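Local structure of Exo-1,5-alpha-L-arabinofuranobiosidase (Gibberella zeae, 2YDT) at residues G43-Y48 with P58-K63; E15-P20 with N352-S357; V28-P33 with R85-L90. The protein probably hydrolyses alpha-1,5-linked arabinan in exo fashion, releasing arabinobiose from the chain ends. One frame throughout, in Å; residues are numbered along the deposited sequence.

Contact 1: residues G43-Y48 with P58-K63. With AHR (alpha-L-arabinofuranose), chain C.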
loop_
_atom_site.group_PDB
_atom_site.type_symbol
_atom_site.label_atom_id
_atom_site.label_comp_id
_atom_site.label_asym_id
_atom_site.label_seq_id
_atom_site.Cartn_x
_atom_site.Cartn_y
_atom_site.Cartn_z
ATOM N N GLY A 43 3.507 -2.139 -12.513
ATOM C CA GLY A 43 3.514 -2.917 -11.300
ATOM C C GLY A 43 4.906 -3.058 -10.746
ATOM O O GLY A 43 5.887 -3.004 -11.505
ATOM N N THR A 44 4.994 -3.335 -9.429
ATOM C CA THR A 44 6.267 -3.566 -8.738
ATOM C C THR A 44 6.034 -4.401 -7.490
ATOM O O THR A 44 4.882 -4.750 -7.136
ATOM C CB THR A 44 6.940 -2.218 -8.399
ATOM O OG1 THR A 44 8.320 -2.456 -8.017
ATOM C CG2 THR A 44 6.191 -1.464 -7.267
ATOM N N TRP A 45 7.126 -4.784 -6.851
ATOM C CA TRP A 45 7.128 -5.628 -5.667
ATOM C C TRP A 45 8.501 -5.618 -5.051
ATOM O O TRP A 45 9.484 -5.134 -5.679
ATOM C CB TRP A 45 6.755 -7.074 -6.001
ATOM C CG TRP A 45 7.664 -7.750 -7.048
ATOM C CD1 TRP A 45 8.809 -8.438 -6.800
ATOM C CD2 TRP A 45 7.514 -7.737 -8.460
ATOM N NE1 TRP A 45 9.376 -8.878 -7.964
ATOM C CE2 TRP A 45 8.603 -8.472 -9.009
ATOM C CE3 TRP A 45 6.550 -7.200 -9.334
ATOM C CZ2 TRP A 45 8.758 -8.669 -10.378
ATOM C CZ3 TRP A 45 6.694 -7.413 -10.693
ATOM C CH2 TRP A 45 7.793 -8.134 -11.210
ATOM N N GLU A 46 8.584 -6.128 -3.814
ATOM C CA GLU A 46 9.892 -6.393 -3.149
ATOM C C GLU A 46 10.507 -7.607 -3.813
ATOM O O GLU A 46 9.894 -8.665 -3.838
ATOM C CB GLU A 46 9.722 -6.697 -1.666
ATOM C CG GLU A 46 9.131 -5.566 -0.848
ATOM C CD GLU A 46 8.782 -5.926 0.591
ATOM O OE1 GLU A 46 8.854 -7.088 0.989
ATOM O OE2 GLU A 46 8.404 -4.992 1.317
ATOM N N ASN A 47 11.752 -7.486 -4.290
ATOM C CA ASN A 47 12.403 -8.515 -5.094
ATOM C C ASN A 47 13.670 -8.963 -4.367
ATOM O O ASN A 47 14.650 -8.217 -4.254
ATOM C CB ASN A 47 12.710 -7.885 -6.453
ATOM C CG ASN A 47 13.122 -8.893 -7.519
ATOM O OD1 ASN A 47 12.284 -9.674 -7.969
ATOM N ND2 ASN A 47 14.395 -8.824 -7.975
ATOM N N TYR A 48 13.598 -10.142 -3.760
ATOM C CA TYR A 48 14.608 -10.617 -2.794
ATOM C C TYR A 48 15.713 -11.389 -3.533
ATOM O O TYR A 48 15.985 -12.562 -3.261
ATOM C CB TYR A 48 13.991 -11.454 -1.674
ATOM C CG TYR A 48 13.096 -10.712 -0.710
ATOM C CD1 TYR A 48 13.514 -10.437 0.574
ATOM C CD2 TYR A 48 11.822 -10.272 -1.087
ATOM C CE1 TYR A 48 12.713 -9.743 1.490
ATOM C CE2 TYR A 48 11.020 -9.576 -0.186
ATOM C CZ TYR A 48 11.458 -9.316 1.104
ATOM O OH TYR A 48 10.678 -8.621 2.006
ATOM N N PRO A 58 11.667 -4.053 -9.321
ATOM C CA PRO A 58 11.332 -4.231 -10.751
ATOM C C PRO A 58 10.089 -3.415 -11.176
ATOM O O PRO A 58 9.153 -3.206 -10.383
ATOM C CB PRO A 58 11.030 -5.729 -10.862
ATOM C CG PRO A 58 11.506 -6.349 -9.579
ATOM C CD PRO A 58 11.422 -5.279 -8.544
ATOM N N ILE A 59 10.078 -2.946 -12.419
ATOM C CA ILE A 59 8.912 -2.275 -12.986
ATOM C C ILE A 59 8.440 -3.041 -14.193
ATOM O O ILE A 59 9.161 -3.127 -15.201
ATOM C CB ILE A 59 9.248 -0.808 -13.364
ATOM C CG1 ILE A 59 9.677 -0.055 -12.092
ATOM C CG2 ILE A 59 8.022 -0.105 -14.063
ATOM C CD1 ILE A 59 8.532 0.274 -11.085
ATOM N N VAL A 60 7.232 -3.586 -14.078
ATOM C CA VAL A 60 6.554 -4.263 -15.197
ATOM C C VAL A 60 5.464 -3.389 -15.779
ATOM O O VAL A 60 4.897 -2.526 -15.117
ATOM C CB VAL A 60 5.991 -5.643 -14.807
ATOM C CG1 VAL A 60 7.134 -6.602 -14.497
ATOM C CG2 VAL A 60 5.035 -5.537 -13.622
ATOM N N LYS A 61 5.208 -3.580 -17.064
ATOM C CA LYS A 61 4.215 -2.772 -17.776
ATOM C C LYS A 61 3.242 -3.699 -18.511
ATOM O O LYS A 61 3.677 -4.708 -19.098
ATOM C CB LYS A 61 4.922 -1.902 -18.806
ATOM C CG LYS A 61 3.962 -1.146 -19.740
ATOM C CD LYS A 61 4.735 -0.130 -20.550
ATOM C CE LYS A 61 3.870 0.502 -21.603
ATOM N NZ LYS A 61 4.555 1.616 -22.295
ATOM N N SER A 62 1.956 -3.342 -18.474
ATOM C CA SER A 62 0.934 -4.020 -19.278
ATOM C C SER A 62 0.183 -2.991 -20.108
ATOM O O SER A 62 -0.240 -1.957 -19.599
ATOM C CB SER A 62 -0.052 -4.747 -18.394
ATOM O OG SER A 62 -1.135 -5.295 -19.178
ATOM N N LYS A 63 0.008 -3.306 -21.386
ATOM C CA LYS A 63 -0.785 -2.465 -22.269
ATOM C C LYS A 63 -2.161 -3.053 -22.587
ATOM O O LYS A 63 -2.888 -2.463 -23.382
ATOM C CB LYS A 63 -0.069 -2.298 -23.589
ATOM C CG LYS A 63 1.375 -1.975 -23.438
ATOM C CD LYS A 63 1.788 -0.839 -24.321
ATOM C CE LYS A 63 2.219 -1.351 -25.673
ATOM N NZ LYS A 63 2.797 -2.745 -25.604
HETATM O O5 AHR C . 7.685 -5.484 3.794
HETATM C C5 AHR C . 8.537 -6.453 4.430
HETATM C C4 AHR C . 8.169 -6.655 5.879
HETATM O O4 AHR C . 8.346 -5.489 6.657
HETATM C C3 AHR C . 9.083 -7.665 6.598
HETATM O O3 AHR C . 8.732 -9.048 6.340
HETATM C C2 AHR C . 8.819 -7.330 8.046
HETATM O O2 AHR C . 9.894 -7.620 8.951
HETATM C C1 AHR C . 8.530 -5.853 8.000
#
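Trp45 and Pro58 pack together in the middle of one blade of a six-bladed beta-propeller. Strands 41-47 and 57-62 form an antiparallel beta hairpin there. The proline crosses one face of the indole at about a right angle. Its CG is 3.6 Å from Trp45 CE2, above the plane and shifted toward the rim. Pro58 CB makes a CH-pi contact, 4.2 Å from the centroid of the six-membered ring of Trp45. Val60 comes instead to the edge of the indole, with its CG1 3.7 Å from Trp45 CH2.

Asn47 adds to this packing. Its CB touches Pro58 CD, and its OD1 accepts a hydrogen bond from Trp45 NE1 at 3.0 Å. That bond should limit rotation of the indole. Thr44 is on the opposite face of the sheet. Its hydroxyl lies opposite the backbone N (chi1 -166°), which brings OG1 to Pro58 O as a donor at 2.6 Å. Gly43 and Val60 are a hydrogen-bonded pair. Gly43 N to Val60 O and Val60 N to Gly43 O both measure 3.0 Å.

Further out, Phe17 meets the Trp45 ring, and Tyr23 OH bonds Asn47 ND2. Thr44 and Ile59 both rest on Leu90 of the next blade. Glu46 and Tyr48 belong to the arabinofuranose pocket. Glu46 points away from strand 57-62 and accepts from the sugar, with OE2 2.6 Å from AHR O5. The same OE2 takes the backbone N-H of Gln87. The other oxygen is held by Tyr48, whose OH donates to Glu46 OE1 at 2.6 Å. The hydroxyl comes from above the carboxylate, 43° out of its plane.

Contact 2: residues E15-P20 with N352-S357; sequences EIFDPP and NTVSAS. With MN (manganese (II) ion), chain L; MN (manganese (II) ion), chain I.
Phe17 turns its ring edge to Val354, whose CG2 lies near the ring plane. One face of the phenyl carries Pro19 N, set toward the rim. The other meets the indole of Trp45. The second flat group is the Asp18 carboxylate, which bridges two manganese ions. Its OD1 binds the ion of chain I at 2.1 Å, and its OD2 binds the ion of chain L at 2.2 Å. Five waters complete six ligands round the chain I ion. One of them donates to Pro19 O and another to Asn352 O, linking the metal to both segments. The methyl CG2 of Thr353 packs 3.6 Å from Asp18 OD1.

The backbones meet in a classic beta bulge. Ile16 N, at 2.8 Å, and Phe17 N, at 3.2 Å, both donate to Val354 O from the same face of its plane. Val354 N returns a bond of 2.9 Å to Phe17 O. From the bulge, Ile16 CD1 reaches along the partner strand to Ala356 CB at 4.0 Å. A water joins Glu15 OE2 to Thr353 OG1.

Here the N-terminal strand 11-17 completes a blade made by the last strands of the chain, the "Velcro" closure of a beta-propeller. Strand 354-360 lies between strands 11-17 and 336-341, and Val354 also packs on Val28 and Trp45 of the next blade.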
loop_
_atom_site.group_PDB
_atom_site.type_symbol
_atom_site.label_atom_id
_atom_site.label_comp_id
_atom_site.label_asym_id
_atom_site.label_seq_id
_atom_site.Cartn_x
_atom_site.Cartn_y
_atom_site.Cartn_z
ATOM N N GLU A 15 -0.308 -14.855 -13.840
ATOM C CA GLU A 15 1.001 -14.720 -13.241
ATOM C C GLU A 15 1.757 -13.617 -13.909
ATOM O O GLU A 15 1.879 -13.557 -15.147
ATOM C CB GLU A 15 1.780 -16.043 -13.357
ATOM C CG GLU A 15 3.166 -16.035 -12.703
ATOM C CD GLU A 15 3.768 -17.411 -12.703
ATOM O OE1 GLU A 15 4.532 -17.688 -13.632
ATOM O OE2 GLU A 15 3.424 -18.209 -11.809
ATOM N N ILE A 16 2.311 -12.741 -13.067
ATOM C CA ILE A 16 3.129 -11.620 -13.487
ATOM C C ILE A 16 4.633 -11.936 -13.404
ATOM O O ILE A 16 5.406 -11.581 -14.307
ATOM C CB ILE A 16 2.777 -10.368 -12.616
ATOM C CG1 ILE A 16 1.298 -9.984 -12.841
ATOM C CG2 ILE A 16 3.745 -9.216 -12.885
ATOM C CD1 ILE A 16 0.788 -8.813 -11.977
ATOM N N PHE A 17 5.025 -12.600 -12.325
ATOM C CA PHE A 17 6.432 -12.962 -12.114
ATOM C C PHE A 17 6.559 -14.168 -11.195
ATOM O O PHE A 17 5.947 -14.217 -10.143
ATOM C CB PHE A 17 7.183 -11.791 -11.471
ATOM C CG PHE A 17 8.636 -12.052 -11.197
ATOM C CD1 PHE A 17 9.544 -12.293 -12.237
ATOM C CD2 PHE A 17 9.119 -11.982 -9.910
ATOM C CE1 PHE A 17 10.899 -12.500 -11.966
ATOM C CE2 PHE A 17 10.490 -12.175 -9.658
ATOM C CZ PHE A 17 11.341 -12.442 -10.675
ATOM N N ASP A 18 7.379 -15.130 -11.618
ATOM C CA ASP A 18 7.746 -16.283 -10.843
ATOM C C ASP A 18 9.250 -16.186 -10.596
ATOM O O ASP A 18 10.045 -16.253 -11.556
ATOM C CB ASP A 18 7.428 -17.542 -11.646
ATOM C CG ASP A 18 7.694 -18.815 -10.886
ATOM O OD1 ASP A 18 7.814 -18.819 -9.649
ATOM O OD2 ASP A 18 7.737 -19.876 -11.567
ATOM N N PRO A 19 9.667 -16.030 -9.315
ATOM C CA PRO A 19 11.065 -15.777 -9.038
ATOM C C PRO A 19 11.984 -16.964 -9.358
ATOM O O PRO A 19 11.557 -18.116 -9.274
ATOM C CB PRO A 19 11.088 -15.498 -7.528
ATOM C CG PRO A 19 9.857 -16.196 -6.977
ATOM C CD PRO A 19 8.849 -16.176 -8.091
ATOM N N PRO A 20 13.239 -16.680 -9.693
ATOM C CA PRO A 20 14.243 -17.747 -9.714
ATOM C C PRO A 20 14.240 -18.483 -8.365
ATOM O O PRO A 20 14.044 -17.873 -7.298
ATOM C CB PRO A 20 15.544 -16.992 -9.937
ATOM C CG PRO A 20 15.157 -15.762 -10.613
ATOM C CD PRO A 20 13.843 -15.380 -9.973
ATOM N N ASN A 352 5.922 -18.219 -3.296
ATOM C CA ASN A 352 5.329 -16.903 -3.665
ATOM C C ASN A 352 5.570 -16.586 -5.129
ATOM O O ASN A 352 6.670 -16.807 -5.684
ATOM C CB ASN A 352 5.863 -15.723 -2.851
ATOM C CG ASN A 352 5.398 -15.693 -1.417
ATOM O OD1 ASN A 352 4.597 -16.548 -0.942
ATOM N ND2 ASN A 352 5.909 -14.689 -0.674
ATOM N N THR A 353 4.537 -16.034 -5.771
ATOM C CA THR A 353 4.660 -15.462 -7.099
ATOM C C THR A 353 3.886 -14.133 -7.056
ATOM O O THR A 353 3.047 -13.926 -6.161
ATOM C CB THR A 353 4.026 -16.342 -8.191
ATOM O OG1 THR A 353 2.605 -16.466 -7.920
ATOM C CG2 THR A 353 4.720 -17.749 -8.208
ATOM N N VAL A 354 4.156 -13.296 -8.033
ATOM C CA VAL A 354 3.381 -12.043 -8.252
ATOM C C VAL A 354 2.267 -12.374 -9.253
ATOM O O VAL A 354 2.528 -12.885 -10.323
ATOM C CB VAL A 354 4.269 -10.879 -8.782
ATOM C CG1 VAL A 354 3.429 -9.567 -8.797
ATOM C CG2 VAL A 354 5.566 -10.761 -7.927
ATOM N N SER A 355 1.016 -12.090 -8.889
ATOM C CA SER A 355 -0.071 -12.383 -9.805
ATOM C C SER A 355 -1.220 -11.404 -9.602
ATOM O O SER A 355 -1.215 -10.627 -8.652
ATOM C CB SER A 355 -0.587 -13.800 -9.583
ATOM O OG SER A 355 -1.256 -13.944 -8.333
ATOM N N ALA A 356 -2.215 -11.441 -10.501
ATOM C CA ALA A 356 -3.367 -10.534 -10.365
ATOM C C ALA A 356 -4.594 -11.160 -11.002
ATOM O O ALA A 356 -4.479 -12.049 -11.856
ATOM C CB ALA A 356 -3.094 -9.183 -10.997
ATOM N N SER A 357 -5.746 -10.652 -10.586
ATOM C CA SER A 357 -7.025 -10.925 -11.237
ATOM C C SER A 357 -7.727 -9.590 -11.493
ATOM O O SER A 357 -7.520 -8.631 -10.751
ATOM C CB SER A 357 -7.906 -11.754 -10.307
ATOM O OG SER A 357 -7.361 -13.024 -10.003
HETATM MN MN MN L . 7.698 -20.726 -13.618
HETATM MN MN MN I . 7.931 -20.457 -8.285
HETATM O O HOH W 1 1.373 -17.677 -9.967
HETATM O O HOH W 2 8.260 -21.967 -9.955
HETATM O O HOH W 3 10.117 -20.040 -8.091
HETATM O O HOH W 4 7.521 -19.296 -6.447
HETATM O O HOH W 5 8.171 -22.169 -6.879
HETATM O O HOH W 6 5.800 -20.942 -8.600
#

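Contact 3: residues V28-P33 with R85-L90. With AHR (alpha-L-arabinofuranose), chain C.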
loop_
_atom_site.group_PDB
_atom_site.type_symbol
_atom_site.label_atom_id
_atom_site.label_comp_id
_atom_site.label_asym_id
_atom_site.label_seq_id
_atom_site.Cartn_x
_atom_site.Cartn_y
_atom_site.Cartn_z
ATOM N N VAL A 28 9.516 -12.900 -3.313
ATOM C CA VAL A 28 8.757 -11.722 -3.700
ATOM C C VAL A 28 7.767 -11.456 -2.569
ATOM O O VAL A 28 7.435 -12.375 -1.802
ATOM C CB VAL A 28 8.045 -11.896 -5.029
ATOM C CG1 VAL A 28 9.083 -12.085 -6.161
ATOM C CG2 VAL A 28 6.987 -13.075 -4.983
ATOM N N LEU A 29 7.298 -10.207 -2.462
ATOM C CA LEU A 29 6.312 -9.815 -1.454
ATOM C C LEU A 29 5.866 -8.404 -1.850
ATOM O O LEU A 29 6.584 -7.688 -2.561
ATOM C CB LEU A 29 6.957 -9.800 -0.049
ATOM C CG LEU A 29 6.004 -9.807 1.141
ATOM C CD1 LEU A 29 5.301 -11.199 1.286
ATOM C CD2 LEU A 29 6.704 -9.385 2.443
ATOM N N TYR A 30 4.692 -7.973 -1.377
ATOM C CA TYR A 30 4.369 -6.524 -1.405
ATOM C C TYR A 30 4.129 -5.998 -2.800
ATOM O O TYR A 30 4.825 -5.093 -3.275
ATOM C CB TYR A 30 5.456 -5.705 -0.650
ATOM C CG TYR A 30 4.928 -4.473 0.063
ATOM C CD1 TYR A 30 4.814 -4.447 1.465
ATOM C CD2 TYR A 30 4.589 -3.320 -0.642
ATOM C CE1 TYR A 30 4.360 -3.351 2.137
ATOM C CE2 TYR A 30 4.122 -2.200 0.023
ATOM C CZ TYR A 30 4.029 -2.203 1.409
ATOM O OH TYR A 30 3.564 -1.083 2.090
ATOM N N ALA A 31 3.111 -6.528 -3.477
ATOM C CA ALA A 31 2.769 -6.119 -4.837
ATOM C C ALA A 31 1.998 -4.802 -4.844
ATOM O O ALA A 31 1.128 -4.587 -4.006
ATOM C CB ALA A 31 1.920 -7.230 -5.547
ATOM N N ARG A 32 2.315 -3.974 -5.839
ATOM C CA ARG A 32 1.638 -2.687 -6.039
ATOM C C ARG A 32 1.404 -2.399 -7.504
ATOM O O ARG A 32 2.363 -2.487 -8.307
ATOM C CB ARG A 32 2.460 -1.545 -5.397
ATOM C CG ARG A 32 2.443 -1.571 -3.873
ATOM C CD ARG A 32 1.107 -1.208 -3.296
ATOM N NE ARG A 32 1.100 -1.065 -1.852
ATOM C CZ ARG A 32 0.800 -2.018 -0.979
ATOM N NH1 ARG A 32 0.561 -3.254 -1.347
ATOM N NH2 ARG A 32 0.726 -1.716 0.289
ATOM N N PRO A 33 0.160 -1.975 -7.862
ATOM C CA PRO A 33 -0.160 -1.602 -9.248
ATOM C C PRO A 33 -0.406 -0.115 -9.411
ATOM O O PRO A 33 -0.633 0.599 -8.439
ATOM C CB PRO A 33 -1.500 -2.289 -9.464
ATOM C CG PRO A 33 -2.180 -2.131 -8.179
ATOM C CD PRO A 33 -1.080 -2.132 -7.088
ATOM N N ARG A 85 14.689 -1.909 -0.981
ATOM C CA ARG A 85 14.474 -3.227 -0.388
ATOM C C ARG A 85 13.020 -3.521 -0.020
ATOM O O ARG A 85 12.500 -4.577 -0.371
ATOM C CB ARG A 85 15.388 -3.395 0.823
ATOM C CG ARG A 85 15.426 -4.858 1.367
ATOM C CD ARG A 85 16.459 -5.012 2.474
ATOM N NE ARG A 85 17.782 -4.555 2.012
ATOM C CZ ARG A 85 18.619 -5.256 1.241
ATOM N NH1 ARG A 85 18.373 -6.507 0.900
ATOM N NH2 ARG A 85 19.757 -4.710 0.832
ATOM N N TYR A 86 12.379 -2.609 0.728
ATOM C CA TYR A 86 11.054 -2.884 1.280
ATOM C C TYR A 86 10.009 -1.864 0.805
ATOM O O TYR A 86 10.314 -0.694 0.631
ATOM C CB TYR A 86 11.047 -2.846 2.823
ATOM C CG TYR A 86 11.634 -4.035 3.564
ATOM C CD1 TYR A 86 11.960 -5.245 2.924
ATOM C CD2 TYR A 86 11.808 -3.951 4.939
ATOM C CE1 TYR A 86 12.439 -6.345 3.651
ATOM C CE2 TYR A 86 12.290 -5.039 5.666
ATOM C CZ TYR A 86 12.619 -6.220 5.003
ATOM O OH TYR A 86 13.067 -7.305 5.743
ATOM N N GLN A 87 8.783 -2.338 0.659
ATOM C CA GLN A 87 7.582 -1.487 0.665
ATOM C C GLN A 87 7.501 -0.432 -0.430
ATOM O O GLN A 87 7.198 0.724 -0.156
ATOM C CB GLN A 87 7.418 -0.879 2.068
ATOM C CG GLN A 87 7.282 -1.966 3.158
ATOM C CD GLN A 87 8.135 -1.775 4.393
ATOM O OE1 GLN A 87 8.601 -0.668 4.688
ATOM N NE2 GLN A 87 8.335 -2.853 5.146
ATOM N N PRO A 88 7.673 -0.865 -1.697
ATOM C CA PRO A 88 7.496 0.021 -2.818
ATOM C C PRO A 88 6.055 0.490 -2.957
ATOM O O PRO A 88 5.119 -0.209 -2.548
ATOM C CB PRO A 88 7.908 -0.841 -4.020
ATOM C CG PRO A 88 7.485 -2.222 -3.590
ATOM C CD PRO A 88 7.831 -2.257 -2.108
ATOM N N GLN A 89 5.888 1.689 -3.501
ATOM C CA GLN A 89 4.533 2.271 -3.747
ATOM C C GLN A 89 4.625 3.132 -4.996
ATOM O O GLN A 89 5.437 4.045 -5.078
ATOM C CB GLN A 89 4.028 3.043 -2.523
ATOM C CG GLN A 89 2.672 3.724 -2.729
ATOM C CD GLN A 89 1.551 2.723 -2.792
ATOM O OE1 GLN A 89 0.648 2.851 -3.663
ATOM N NE2 GLN A 89 1.572 1.760 -1.942
ATOM N N LEU A 90 3.795 2.839 -5.991
ATOM C CA LEU A 90 3.751 3.616 -7.226
ATOM C C LEU A 90 2.604 4.609 -7.173
ATOM O O LEU A 90 1.508 4.309 -6.641
ATOM C CB LEU A 90 3.552 2.685 -8.438
ATOM C CG LEU A 90 4.722 1.728 -8.727
ATOM C CD1 LEU A 90 4.295 0.662 -9.758
ATOM C CD2 LEU A 90 5.911 2.577 -9.269
HETATM O O5 AHR C . 7.685 -5.484 3.794
HETATM C C5 AHR C . 8.537 -6.453 4.430
HETATM C C4 AHR C . 8.169 -6.655 5.879
HETATM O O4 AHR C . 8.346 -5.489 6.657
HETATM C C3 AHR C . 9.083 -7.665 6.598
HETATM O O3 AHR C . 8.732 -9.048 6.340
HETATM C C2 AHR C . 8.819 -7.330 8.046
HETATM O O2 AHR C . 9.894 -7.620 8.951
HETATM C C1 AHR C . 8.530 -5.853 8.000
HETATM O O HOH W 7 4.534 1.093 0.848
HETATM O O HOH W 8 1.061 1.470 -6.287
#
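Tyr30 and Gln87 form the tight part of this contact. Gln87 CA sits over the centre of the phenol ring, a CH-pi contact of 3.6 Å to the centroid of Tyr30. Gln87 CG closes to 3.4 Å from Tyr30 CE1. The guanidinium of Arg32 lies on the opposite face of the ring, with Tyr30 CE2 above its centre. Pro88 fills the ring edge: its O is 3.4 Å from Tyr30 CE2, and its CD touches Tyr30 CD2. Arg32 is held by its own NH1 bond to Ala31 O and by Thr324 OG1 at NH2.

The rest is looser. The segments 28-33 and 87-90, from adjacent propeller blades, run almost parallel, 6° apart, with axes 6.5 Å apart at closest. Water bridges part of the wider side. One water accepts from Tyr30 OH at 2.7 Å and donates to Gln87 O at 2.9 Å. Near the far end Leu90 CD1 only grazes Arg32 O.

The sugar end is both apolar and polar. On the apolar side, the Tyr86 ring lies face-on to AHR C5. On the polar side, Gln87 NE2 donates to AHR O5 at 3.0 Å, while its OE1 accepts from Glu156 N. That second bond probably sets which way the amide is turned, leaving an N-H for the arabinofuranose hydroxyl.

In the fold
The chain enters through strand 11-17, which contact 2 pairs with strand 354-360 near the C terminus. This closes a loop round nearly the whole protein and makes the propeller ring continuous. Contacts 1 and 3 both nest inside it. Strand 28-35 follows and opens contact 3, which closes at strand 87-92, the first strand of the next blade. Contact 1 nests inside that loop as the hairpin of strands 41-47 and 57-62, in the same sheet as 28-35, with 41-47 its direct neighbour. Contacts 1 and 3 share the bound arabinofuranose. Contact 2 touches both through packing, and Asn352 ND2 also bonds Val28 O. Three successive blades are thus joined.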